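Local atomic coordinates of acyl-coenzyme A oxidase 3 (Yarrowia lipolytica, PDB entry 5YS9), a protein that uses FAD to oxidise acyl-CoA substrates to (2E)-enoyl-CoA, passing the electrons to oxygen to give hydrogen peroxide, in peroxisomal fatty acid beta-oxidation. Residues 204-217 with 226-239. Residues are numbered along the deposited sequence; the frame is centred on the assembly and turned at random.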
ATOM      1  N   ALA A 204      16.360 -14.428  16.820  1.00 35.24           N
ATOM      2  CA  ALA A 204      17.333 -14.055  17.851  1.00 35.46           C
ATOM      3  C   ALA A 204      16.684 -13.641  19.146  1.00 32.23           C
ATOM      4  O   ALA A 204      17.273 -13.806  20.208  1.00 32.78           O
ATOM      5  CB  ALA A 204      18.256 -12.945  17.368  1.00 33.12           C
ATOM      6  N   ALA A 205      15.506 -13.051  19.066  1.00 34.30           N
ATOM      7  CA  ALA A 205      14.952 -12.391  20.248  1.00 34.55           C
ATOM      8  C   ALA A 205      14.650 -13.455  21.277  1.00 30.51           C
ATOM      9  O   ALA A 205      15.121 -13.396  22.369  1.00 36.56           O
ATOM     10  CB  ALA A 205      13.731 -11.582  19.914  1.00 33.60           C
ATOM     11  N   HIS A 206      13.972 -14.491  20.879  1.00 32.63           N
ATOM     12  CA  HIS A 206      13.547 -15.520  21.809  1.00 37.86           C
ATOM     13  C   HIS A 206      13.922 -16.956  21.444  1.00 36.74           C
ATOM     14  O   HIS A 206      13.740 -17.821  22.277  1.00 35.34           O
ATOM     15  CB  HIS A 206      12.021 -15.465  21.961  1.00 36.76           C
ATOM     16  CG  HIS A 206      11.522 -14.298  22.750  1.00 39.96           C
ATOM     17  ND1 HIS A 206      12.250 -13.715  23.768  1.00 42.06           N
ATOM     18  CD2 HIS A 206      10.332 -13.651  22.715  1.00 39.50           C
ATOM     19  CE1 HIS A 206      11.555 -12.720  24.285  1.00 41.59           C
ATOM     20  NE2 HIS A 206      10.386 -12.669  23.671  1.00 41.95           N
ATOM     21  N   SER A 207      14.400 -17.231  20.235  1.00 36.97           N
ATOM     22  CA  SER A 207      14.485 -18.630  19.785  1.00 38.23           C
ATOM     23  C   SER A 207      15.873 -19.194  19.666  1.00 36.63           C
ATOM     24  O   SER A 207      16.100 -20.350  20.022  1.00 36.06           O
ATOM     25  CB  SER A 207      13.746 -18.800  18.452  1.00 37.79           C
ATOM     26  OG  SER A 207      12.677 -17.889  18.395  1.00 38.18           O
ATOM     27  N   ALA A 208      16.801 -18.390  19.159  1.00 39.00           N
ATOM     28  CA  ALA A 208      18.070 -18.923  18.654  1.00 39.32           C
ATOM     29  C   ALA A 208      19.091 -19.210  19.738  1.00 38.38           C
ATOM     30  O   ALA A 208      19.297 -18.380  20.615  1.00 35.16           O
ATOM     31  CB  ALA A 208      18.661 -17.950  17.668  1.00 40.95           C
ATOM     32  N   THR A 209      19.716 -20.388  19.663  1.00 38.63           N
ATOM     33  CA  THR A 209      20.871 -20.735  20.482  1.00 39.86           C
ATOM     34  C   THR A 209      22.195 -20.334  19.837  1.00 39.79           C
ATOM     35  O   THR A 209      23.188 -20.096  20.554  1.00 32.89           O
ATOM     36  CB  THR A 209      20.964 -22.258  20.688  1.00 45.34           C
ATOM     37  OG1 THR A 209      21.081 -22.912  19.426  1.00 45.12           O
ATOM     38  CG2 THR A 209      19.735 -22.766  21.382  1.00 47.04           C
ATOM     39  N   HIS A 210      22.222 -20.323  18.491  1.00 37.99           N
ATOM     40  CA  HIS A 210      23.409 -19.910  17.719  1.00 37.19           C
ATOM     41  C   HIS A 210      23.090 -18.955  16.589  1.00 32.41           C
ATOM     42  O   HIS A 210      21.958 -18.830  16.201  1.00 37.00           O
ATOM     43  CB  HIS A 210      24.114 -21.102  17.104  1.00 35.84           C
ATOM     44  CG  HIS A 210      24.632 -22.097  18.094  1.00 37.73           C
ATOM     45  ND1 HIS A 210      23.797 -22.872  18.878  1.00 36.55           N
ATOM     46  CD2 HIS A 210      25.889 -22.519  18.349  1.00 34.74           C
ATOM     47  CE1 HIS A 210      24.529 -23.687  19.612  1.00 36.72           C
ATOM     48  NE2 HIS A 210      25.799 -23.483  19.319  1.00 37.50           N
ATOM     49  N   THR A 211      24.114 -18.276  16.080  1.00 30.19           N
ATOM     50  CA  THR A 211      23.987 -17.388  14.935  1.00 31.90           C
ATOM     51  C   THR A 211      25.151 -17.534  13.979  1.00 33.03           C
ATOM     52  O   THR A 211      26.219 -17.990  14.337  1.00 29.56           O
ATOM     53  CB  THR A 211      23.877 -15.930  15.344  1.00 30.71           C
ATOM     54  OG1 THR A 211      23.470 -15.156  14.228  1.00 32.86           O
ATOM     55  CG2 THR A 211      25.197 -15.386  15.794  1.00 37.09           C
ATOM     56  N   ALA A 212      24.888 -17.157  12.738  1.00 37.39           N
ATOM     57  CA  ALA A 212      25.909 -17.025  11.723  1.00 36.21           C
ATOM     58  C   ALA A 212      26.198 -15.522  11.703  1.00 35.68           C
ATOM     59  O   ALA A 212      25.416 -14.758  11.165  1.00 32.65           O
ATOM     60  CB  ALA A 212      25.378 -17.503  10.398  1.00 35.04           C
ATOM     61  N   CYS A 213      27.281 -15.106  12.357  1.00 35.94           N
ATOM     62  CA  CYS A 213      27.585 -13.686  12.533  1.00 35.83           C
ATOM     63  C   CYS A 213      28.509 -13.187  11.413  1.00 37.57           C
ATOM     64  O   CYS A 213      29.598 -13.730  11.196  1.00 39.35           O
ATOM     65  CB  CYS A 213      28.229 -13.457  13.898  1.00 35.80           C
ATOM     66  SG  CYS A 213      28.652 -11.724  14.265  1.00 42.32           S
ATOM     67  N   PHE A 214      28.062 -12.160  10.716  1.00 36.71           N
ATOM     68  CA  PHE A 214      28.845 -11.493   9.689  1.00 40.65           C
ATOM     69  C   PHE A 214      29.703 -10.398  10.355  1.00 43.11           C
ATOM     70  O   PHE A 214      29.156  -9.485  10.966  1.00 36.94           O
ATOM     71  CB  PHE A 214      27.929 -10.915   8.588  1.00 37.00           C
ATOM     72  CG  PHE A 214      27.337 -11.968   7.698  1.00 36.66           C
ATOM     73  CD1 PHE A 214      26.323 -12.816   8.164  1.00 34.97           C
ATOM     74  CD2 PHE A 214      27.780 -12.138   6.382  1.00 39.17           C
ATOM     75  CE1 PHE A 214      25.787 -13.817   7.353  1.00 35.29           C
ATOM     76  CE2 PHE A 214      27.234 -13.146   5.554  1.00 36.98           C
ATOM     77  CZ  PHE A 214      26.242 -13.985   6.046  1.00 36.99           C
ATOM     78  N   ALA A 215      31.024 -10.525  10.252  1.00 45.79           N
ATOM     79  CA  ALA A 215      31.974  -9.578  10.835  1.00 42.91           C
ATOM     80  C   ALA A 215      33.205  -9.338   9.961  1.00 44.47           C
ATOM     81  O   ALA A 215      33.587 -10.186   9.177  1.00 42.44           O
ATOM     82  CB  ALA A 215      32.401 -10.043  12.210  1.00 42.77           C
ATOM     83  N   ARG A 216      33.825  -8.175  10.116  1.00 43.09           N
ATOM     84  CA  ARG A 216      35.061  -7.884   9.422  1.00 41.61           C
ATOM     85  C   ARG A 216      36.166  -8.735   9.994  1.00 38.68           C
ATOM     86  O   ARG A 216      36.361  -8.761  11.187  1.00 37.92           O
ATOM     87  CB  ARG A 216      35.452  -6.428   9.607  1.00 46.15           C
ATOM     88  CG  ARG A 216      34.314  -5.438   9.606  1.00 47.54           C
ATOM     89  CD  ARG A 216      34.810  -4.095   9.113  1.00 46.72           C
ATOM     90  NE  ARG A 216      35.415  -4.225   7.804  1.00 54.63           N
ATOM     91  CZ  ARG A 216      34.797  -3.963   6.667  1.00 48.32           C
ATOM     92  NH1 ARG A 216      35.425  -4.126   5.532  1.00 45.22           N
ATOM     93  NH2 ARG A 216      33.552  -3.543   6.670  1.00 57.11           N
ATOM     94  N   LEU A 217      36.900  -9.421   9.139  1.00 36.38           N
ATOM     95  CA  LEU A 217      37.956 -10.267   9.629  1.00 41.72           C
ATOM     96  C   LEU A 217      39.224  -9.455   9.759  1.00 39.72           C
ATOM     97  O   LEU A 217      39.704  -8.878   8.806  1.00 35.83           O
ATOM     98  CB  LEU A 217      38.167 -11.449   8.693  1.00 41.67           C
ATOM     99  CG  LEU A 217      39.366 -12.361   8.935  1.00 40.19           C
ATOM    100  CD1 LEU A 217      39.180 -13.217  10.165  1.00 38.95           C
ATOM    101  CD2 LEU A 217      39.593 -13.229   7.718  1.00 43.13           C
ATOM    102  N   VAL A 226      34.273  -8.777   5.165  1.00 40.37           N
ATOM    103  CA  VAL A 226      33.242  -9.408   5.951  1.00 41.85           C
ATOM    104  C   VAL A 226      33.194 -10.914   5.690  1.00 41.21           C
ATOM    105  O   VAL A 226      33.125 -11.326   4.545  1.00 40.68           O
ATOM    106  CB  VAL A 226      31.873  -8.749   5.632  1.00 47.35           C
ATOM    107  CG1 VAL A 226      30.711  -9.499   6.286  1.00 50.73           C
ATOM    108  CG2 VAL A 226      31.884  -7.271   6.037  1.00 45.76           C
ATOM    109  N   LYS A 227      33.256 -11.727   6.746  1.00 40.10           N
ATOM    110  CA  LYS A 227      33.107 -13.185   6.631  1.00 39.29           C
ATOM    111  C   LYS A 227      32.113 -13.612   7.663  1.00 37.54           C
ATOM    112  O   LYS A 227      31.568 -12.787   8.378  1.00 38.43           O
ATOM    113  CB  LYS A 227      34.441 -13.915   6.910  1.00 46.10           C
ATOM    114  CG  LYS A 227      35.682 -13.348   6.231  1.00 47.66           C
ATOM    115  CD  LYS A 227      35.589 -13.410   4.718  1.00 47.30           C
ATOM    116  CE  LYS A 227      36.627 -12.478   4.120  1.00 48.31           C
ATOM    117  NZ  LYS A 227      36.543 -12.426   2.642  1.00 52.14           N
ATOM    118  N   ILE A 228      31.966 -14.917   7.805  1.00 39.68           N
ATOM    119  CA  ILE A 228      30.880 -15.522   8.530  1.00 41.72           C
ATOM    120  C   ILE A 228      31.464 -16.401   9.621  1.00 42.59           C
ATOM    121  O   ILE A 228      32.300 -17.275   9.324  1.00 43.09           O
ATOM    122  CB  ILE A 228      29.977 -16.387   7.599  1.00 39.52           C
ATOM    123  CG1 ILE A 228      29.653 -15.657   6.301  1.00 44.23           C
ATOM    124  CG2 ILE A 228      28.687 -16.724   8.302  1.00 42.20           C
ATOM    125  CD1 ILE A 228      28.725 -16.415   5.348  1.00 46.19           C
ATOM    126  N   PHE A 229      30.975 -16.201  10.859  1.00 42.11           N
ATOM    127  CA  PHE A 229      31.453 -16.928  12.069  1.00 40.06           C
ATOM    128  C   PHE A 229      30.252 -17.483  12.838  1.00 44.58           C
ATOM    129  O   PHE A 229      29.221 -16.785  12.997  1.00 45.37           O
ATOM    130  CB  PHE A 229      32.270 -15.987  13.004  1.00 38.04           C
ATOM    131  CG  PHE A 229      33.383 -15.257  12.303  1.00 38.56           C
ATOM    132  CD1 PHE A 229      33.115 -14.137  11.517  1.00 38.28           C
ATOM    133  CD2 PHE A 229      34.708 -15.698  12.401  1.00 41.27           C
ATOM    134  CE1 PHE A 229      34.126 -13.474  10.835  1.00 37.90           C
ATOM    135  CE2 PHE A 229      35.738 -15.024  11.734  1.00 40.44           C
ATOM    136  CZ  PHE A 229      35.442 -13.916  10.944  1.00 39.12           C
ATOM    137  N   VAL A 230      30.369 -18.712  13.348  1.00 45.61           N
ATOM    138  CA  VAL A 230      29.308 -19.271  14.188  1.00 42.02           C
ATOM    139  C   VAL A 230      29.576 -18.797  15.601  1.00 41.23           C
ATOM    140  O   VAL A 230      30.653 -19.037  16.142  1.00 40.20           O
ATOM    141  CB  VAL A 230      29.216 -20.823  14.168  1.00 41.55           C
ATOM    142  CG1 VAL A 230      27.953 -21.270  14.888  1.00 38.55           C
ATOM    143  CG2 VAL A 230      29.182 -21.350  12.752  1.00 42.36           C
ATOM    144  N   VAL A 231      28.592 -18.136  16.200  1.00 36.64           N
ATOM    145  CA  VAL A 231      28.708 -17.692  17.580  1.00 34.26           C
ATOM    146  C   VAL A 231      27.551 -18.235  18.336  1.00 32.00           C
ATOM    147  O   VAL A 231      26.392 -17.995  17.993  1.00 33.13           O
ATOM    148  CB  VAL A 231      28.649 -16.148  17.710  1.00 35.48           C
ATOM    149  CG1 VAL A 231      28.838 -15.736  19.182  1.00 31.72           C
ATOM    150  CG2 VAL A 231      29.645 -15.478  16.769  1.00 35.24           C
ATOM    151  N   GLN A 232      27.836 -18.897  19.422  1.00 33.34           N
ATOM    152  CA  GLN A 232      26.774 -19.403  20.262  1.00 33.79           C
ATOM    153  C   GLN A 232      26.177 -18.246  21.063  1.00 34.89           C
ATOM    154  O   GLN A 232      26.908 -17.534  21.752  1.00 36.12           O
ATOM    155  CB  GLN A 232      27.329 -20.480  21.185  1.00 34.41           C
ATOM    156  CG  GLN A 232      26.242 -21.288  21.855  1.00 36.38           C
ATOM    157  CD  GLN A 232      26.781 -22.420  22.683  1.00 36.06           C
ATOM    158  OE1 GLN A 232      27.914 -22.924  22.468  1.00 38.42           O
ATOM    159  NE2 GLN A 232      25.982 -22.825  23.647  1.00 32.23           N
ATOM    160  N   LEU A 233      24.858 -18.072  20.955  1.00 35.77           N
ATOM    161  CA  LEU A 233      24.134 -16.985  21.613  1.00 34.53           C
ATOM    162  C   LEU A 233      23.622 -17.355  22.986  1.00 33.87           C
ATOM    163  O   LEU A 233      23.634 -16.533  23.897  1.00 34.14           O
ATOM    164  CB  LEU A 233      22.924 -16.595  20.800  1.00 34.28           C
ATOM    165  CG  LEU A 233      23.148 -15.937  19.464  1.00 33.25           C
ATOM    166  CD1 LEU A 233      21.807 -15.574  18.834  1.00 33.23           C
ATOM    167  CD2 LEU A 233      24.012 -14.727  19.621  1.00 35.04           C
ATOM    168  N   ARG A 234      23.163 -18.585  23.142  1.00 35.12           N
ATOM    169  CA  ARG A 234      22.611 -19.041  24.406  1.00 36.11           C
ATOM    170  C   ARG A 234      23.217 -20.362  24.857  1.00 37.17           C
ATOM    171  O   ARG A 234      23.579 -21.220  24.057  1.00 38.47           O
ATOM    172  CB  ARG A 234      21.078 -19.205  24.318  1.00 33.72           C
ATOM    173  CG  ARG A 234      20.307 -17.954  23.941  1.00 35.43           C
ATOM    174  CD  ARG A 234      18.811 -18.254  23.788  1.00 36.47           C
ATOM    175  NE  ARG A 234      17.988 -17.081  24.043  1.00 34.03           N
ATOM    176  CZ  ARG A 234      17.580 -16.191  23.144  1.00 34.76           C
ATOM    177  NH1 ARG A 234      17.905 -16.294  21.854  1.00 32.73           N
ATOM    178  NH2 ARG A 234      16.832 -15.172  23.565  1.00 33.53           N
ATOM    179  N   ASP A 235      23.329 -20.504  26.169  1.00 39.96           N
ATOM    180  CA  ASP A 235      23.468 -21.791  26.795  1.00 38.04           C
ATOM    181  C   ASP A 235      22.209 -22.601  26.398  1.00 39.62           C
ATOM    182  O   ASP A 235      21.067 -22.169  26.611  1.00 39.70           O
ATOM    183  CB  ASP A 235      23.525 -21.582  28.295  1.00 41.95           C
ATOM    184  CG  ASP A 235      23.519 -22.843  29.036  1.00 44.25           C
ATOM    185  OD1 ASP A 235      24.575 -23.479  29.016  1.00 44.03           O
ATOM    186  OD2 ASP A 235      22.471 -23.189  29.638  1.00 48.76           O
ATOM    187  N   VAL A 236      22.439 -23.755  25.796  1.00 37.55           N
ATOM    188  CA  VAL A 236      21.405 -24.602  25.210  1.00 38.01           C
ATOM    189  C   VAL A 236      20.426 -25.132  26.290  1.00 39.99           C
ATOM    190  O   VAL A 236      19.213 -25.097  26.174  1.00 41.50           O
ATOM    191  CB  VAL A 236      22.140 -25.748  24.433  1.00 37.48           C
ATOM    192  CG1 VAL A 236      21.427 -27.077  24.494  1.00 38.78           C
ATOM    193  CG2 VAL A 236      22.388 -25.337  22.996  1.00 36.24           C
ATOM    194  N   SER A 237      21.031 -25.612  27.347  1.00 43.95           N
ATOM    195  CA  SER A 237      20.356 -26.109  28.524  1.00 44.36           C
ATOM    196  C   SER A 237      19.291 -25.166  29.136  1.00 40.02           C
ATOM    197  O   SER A 237      18.181 -25.556  29.358  1.00 42.47           O
ATOM    198  CB  SER A 237      21.451 -26.419  29.552  1.00 42.12           C
ATOM    199  OG  SER A 237      20.939 -27.179  30.575  1.00 42.95           O
ATOM    200  N   SER A 238      19.649 -23.927  29.405  1.00 39.58           N
ATOM    201  CA  SER A 238      18.787 -22.989  30.121  1.00 36.73           C
ATOM    202  C   SER A 238      18.197 -21.852  29.237  1.00 36.12           C
ATOM    203  O   SER A 238      17.344 -21.093  29.705  1.00 36.63           O
ATOM    204  CB  SER A 238      19.629 -22.359  31.227  1.00 34.21           C
ATOM    205  OG  SER A 238      20.620 -21.506  30.647  1.00 37.94           O
ATOM    206  N   HIS A 239      18.686 -21.717  27.998  1.00 34.59           N
ATOM    207  CA  HIS A 239      18.350 -20.621  27.104  1.00 33.50           C
ATOM    208  C   HIS A 239      18.868 -19.274  27.615  1.00 33.22           C
ATOM    209  O   HIS A 239      18.441 -18.229  27.114  1.00 33.33           O
ATOM    210  CB  HIS A 239      16.827 -20.567  26.831  1.00 35.66           C
ATOM    211  CG  HIS A 239      16.471 -20.530  25.378  1.00 34.97           C
ATOM    212  ND1 HIS A 239      15.664 -19.554  24.822  1.00 35.85           N
ATOM    213  CD2 HIS A 239      16.819 -21.355  24.369  1.00 31.95           C
ATOM    214  CE1 HIS A 239      15.525 -19.799  23.533  1.00 31.89           C
ATOM    215  NE2 HIS A 239      16.223 -20.877  23.235  1.00 33.96           N
TER
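The guanidinium of Arg234 meets three backbone carbonyls of the loop 204-208 at its edge, while His206 C lies over one face. Arg234 NH1 reaches Ala208 O at 2.8 Å in a nearly straight bond (167°); Arg234 NH1 and NH2 meet Ala204 O and Ala205 O, respectively, from above their carbonyl planes, and NH2 also bonds Pro672 O of the second subunit. Arginine suits this buried place as a flat group with N-H bonds fanned out in one plane, carried there by a chain extended from CG to NE. The His239 imidazole has Arg234 CD over the centre of one face and His206 O at its edge; NE2 bonds Ser207 O only weakly. On the His210 ring, the methylene Gln232 CG makes a CH-pi contact over one face, 3.7 Å from the centroid; Phe156 also stacks with this ring, and Thr209 OG1 bonds ND1 in its plane. His210 and Gln232 form the last pair at the open end of the antiparallel hairpin 210-219/222-232, in the middle beta domain; Thr211-Val231, Cys213-Phe229 and Ala215-Lys227 each share two backbone hydrogen bonds. Aliphatic Ile228 CG1 stands 4.0 Å from the Phe214 ring centroid, with Val226 CG1 at the edge; the Phe214 side chain is about 6 Å from bound FAD. On the other sheet face, Phe229 turns its weakly positive ring edge to Cys213 O, Ala215 O and Leu217 CD1. Thr209 O accepts from both Leu233 N and Arg234 N.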